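Local coordinates for PG_0823 protein (Porphyromonas gingivalis, PDB 2FSW) that probably binds DNA as a dimeric winged helix-turn-helix transcriptional regulator of the HxlR type, at residues I34-I39 with K91-I96. Sequence-based numbering, arbitrary orientation.
Sequences INRRII and KVLPII
Leu-93, in the first turn of the C-terminal helix 93-106, reaches across to Arg-36 in the turn that leads from helix 27-34 into the short strand 39-40 of this winged helix-turn-helix fold. The contact is small, 143 Å² counting both sides, and purely van der Waals; no hydrogen bond joins the two segments. Its main element is an aliphatic-on-guanidinium packing: CD1 of Leu-93 sits over the centre of one face of the Arg-36 guanidinium, 3.6 Å above its plane and 3.7 Å from CZ of Arg-36. Because the arginine chain runs extended from CG to NE (chi2 176°), it carries the flat group away from the turn until one face meets the leucine methyl, the two side chains crossing at a slant, with CG of Arg-36 also 4.0 Å from Leu-93 CD1. The other leucine methyl, CD2, faces the side-chain amide of Asn-35 more loosely. Leu-93 is buried, and it also packs on Leu-85 of the wing strand 80-85, whereas Arg-36 remains exposed.

Backbone geometry shapes the arginine side of the contact. Asn-35 leaves the helical conformation with a positive phi of 57°, and a type II' turn from Ile-34 to Arg-37 places Asn-35 and Arg-36 at its two central positions, from which both side chains meet Leu-93. Beyond the leucine, Val-92 and Ile-96 pack on helix 27-34; the contact thus joins the turn after that helix to the start of helix 93-106, where Pro-94 and Ile-95 touch Glu-98 of the second subunit. Arg-37 NH2 hydrogen-bonds the carbonyl O of Gln-33, just before the turn, and the carbonyl O of Ile-34 receives two weak hydrogen bonds, from the backbone N of Arg-37 and, at 3.0 Å, from Arg-37 NE.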
loop_
_atom_site.group_PDB
_atom_site.type_symbol
_atom_site.label_atom_id
_atom_site.label_comp_id
_atom_site.label_asym_id
_atom_site.label_seq_id
_atom_site.Cartn_x
_atom_site.Cartn_y
_atom_site.Cartn_z
ATOM N N ILE B 34 -8.522 -13.095 -2.393
ATOM C CA ILE B 34 -8.101 -14.496 -2.309
ATOM C C ILE B 34 -8.167 -14.989 -0.852
ATOM O O ILE B 34 -8.862 -15.970 -0.561
ATOM C CB ILE B 34 -6.701 -14.738 -2.917
ATOM C CG1 ILE B 34 -6.689 -14.379 -4.416
ATOM C CG2 ILE B 34 -6.292 -16.197 -2.730
ATOM C CD1 ILE B 34 -5.267 -14.203 -4.997
ATOM N N ASN B 35 -7.472 -14.294 0.055
ATOM C CA ASN B 35 -7.497 -14.616 1.479
ATOM C C ASN B 35 -7.045 -16.072 1.711
ATOM O O ASN B 35 -6.029 -16.509 1.168
ATOM C CB ASN B 35 -8.896 -14.338 2.070
ATOM C CG ASN B 35 -8.844 -13.618 3.423
ATOM O OD1 ASN B 35 -8.956 -12.375 3.497
ATOM N ND2 ASN B 35 -8.689 -14.389 4.496
ATOM N N ARG B 36 -7.824 -16.819 2.486
ATOM C CA ARG B 36 -7.448 -18.159 2.925
ATOM C C ARG B 36 -8.256 -19.236 2.234
ATOM O O ARG B 36 -8.482 -20.312 2.789
ATOM C CB ARG B 36 -7.624 -18.279 4.432
ATOM C CG ARG B 36 -6.670 -17.419 5.204
ATOM C CD ARG B 36 -6.957 -17.500 6.684
ATOM N NE ARG B 36 -6.457 -16.298 7.332
ATOM C CZ ARG B 36 -5.214 -16.147 7.769
ATOM N NH1 ARG B 36 -4.340 -17.144 7.642
ATOM N NH2 ARG B 36 -4.853 -14.997 8.330
ATOM N N ARG B 37 -8.693 -18.939 1.022
ATOM C CA ARG B 37 -9.503 -19.865 0.268
ATOM C C ARG B 37 -9.021 -19.985 -1.170
ATOM O O ARG B 37 -8.045 -19.352 -1.569
ATOM C CB ARG B 37 -10.996 -19.487 0.349
ATOM C CG ARG B 37 -11.344 -18.030 0.119
ATOM C CD ARG B 37 -11.422 -17.669 -1.347
ATOM N NE ARG B 37 -11.675 -16.235 -1.504
ATOM C CZ ARG B 37 -12.881 -15.694 -1.680
ATOM N NH1 ARG B 37 -13.963 -16.459 -1.742
ATOM N NH2 ARG B 37 -13.009 -14.378 -1.801
ATOM N N ILE B 38 -9.699 -20.843 -1.918
ATOM C CA ILE B 38 -9.441 -21.048 -3.330
ATOM C C ILE B 38 -10.504 -20.273 -4.085
ATOM O O ILE B 38 -11.709 -20.414 -3.824
ATOM C CB ILE B 38 -9.558 -22.541 -3.717
ATOM C CG1 ILE B 38 -8.878 -23.452 -2.673
ATOM C CG2 ILE B 38 -9.077 -22.776 -5.152
ATOM C CD1 ILE B 38 -7.357 -23.457 -2.689
ATOM N N ILE B 39 -10.057 -19.457 -5.029
ATOM C CA ILE B 39 -10.971 -18.632 -5.796
ATOM C C ILE B 39 -10.688 -18.748 -7.288
ATOM O O ILE B 39 -9.532 -18.637 -7.731
ATOM C CB ILE B 39 -10.968 -17.152 -5.296
ATOM C CG1 ILE B 39 -12.090 -16.338 -5.960
ATOM C CG2 ILE B 39 -9.582 -16.505 -5.470
ATOM C CD1 ILE B 39 -12.431 -15.030 -5.230
ATOM N N LYS B 91 1.651 -14.216 4.585
ATOM C CA LYS B 91 2.331 -13.234 5.454
ATOM C C LYS B 91 1.945 -11.774 5.176
ATOM O O LYS B 91 2.326 -10.864 5.943
ATOM C CB LYS B 91 3.861 -13.352 5.372
ATOM C CG LYS B 91 4.424 -14.734 5.654
ATOM C CD LYS B 91 4.423 -15.013 7.128
ATOM C CE LYS B 91 5.202 -16.262 7.433
ATOM N NZ LYS B 91 6.656 -15.994 7.276
ATOM N N VAL B 92 1.242 -11.554 4.070
ATOM C CA VAL B 92 0.698 -10.219 3.727
ATOM C C VAL B 92 -0.626 -9.921 4.450
ATOM O O VAL B 92 -0.956 -8.766 4.683
ATOM C CB VAL B 92 0.509 -10.078 2.187
ATOM C CG1 VAL B 92 0.048 -8.680 1.802
ATOM C CG2 VAL B 92 1.792 -10.429 1.484
ATOM N N LEU B 93 -1.369 -10.959 4.829
ATOM C CA LEU B 93 -2.661 -10.764 5.513
ATOM C C LEU B 93 -2.636 -9.895 6.779
ATOM O O LEU B 93 -3.573 -9.138 6.990
ATOM C CB LEU B 93 -3.383 -12.107 5.754
ATOM C CG LEU B 93 -3.791 -12.844 4.454
ATOM C CD1 LEU B 93 -4.315 -14.259 4.774
ATOM C CD2 LEU B 93 -4.802 -12.074 3.581
ATOM N N PRO B 94 -1.590 -9.995 7.636
ATOM C CA PRO B 94 -1.503 -9.033 8.755
ATOM C C PRO B 94 -1.436 -7.550 8.355
ATOM O O PRO B 94 -1.927 -6.692 9.097
ATOM C CB PRO B 94 -0.211 -9.460 9.483
ATOM C CG PRO B 94 -0.039 -10.874 9.126
ATOM C CD PRO B 94 -0.488 -10.972 7.699
ATOM N N ILE B 95 -0.831 -7.245 7.212
ATOM C CA ILE B 95 -0.808 -5.871 6.698
ATOM C C ILE B 95 -2.234 -5.447 6.348
ATOM O O ILE B 95 -2.657 -4.341 6.663
ATOM C CB ILE B 95 0.087 -5.724 5.407
ATOM C CG1 ILE B 95 1.556 -6.096 5.701
ATOM C CG2 ILE B 95 -0.046 -4.272 4.790
ATOM C CD1 ILE B 95 2.333 -6.552 4.475
ATOM N N ILE B 96 -2.951 -6.357 5.696
ATOM C CA ILE B 96 -4.288 -6.129 5.211
ATOM C C ILE B 96 -5.312 -5.990 6.346
ATOM O O ILE B 96 -6.200 -5.137 6.268
ATOM C CB ILE B 96 -4.659 -7.215 4.185
ATOM C CG1 ILE B 96 -3.822 -6.985 2.903
ATOM C CG2 ILE B 96 -6.177 -7.196 3.876
ATOM C CD1 ILE B 96 -3.912 -8.171 1.880
#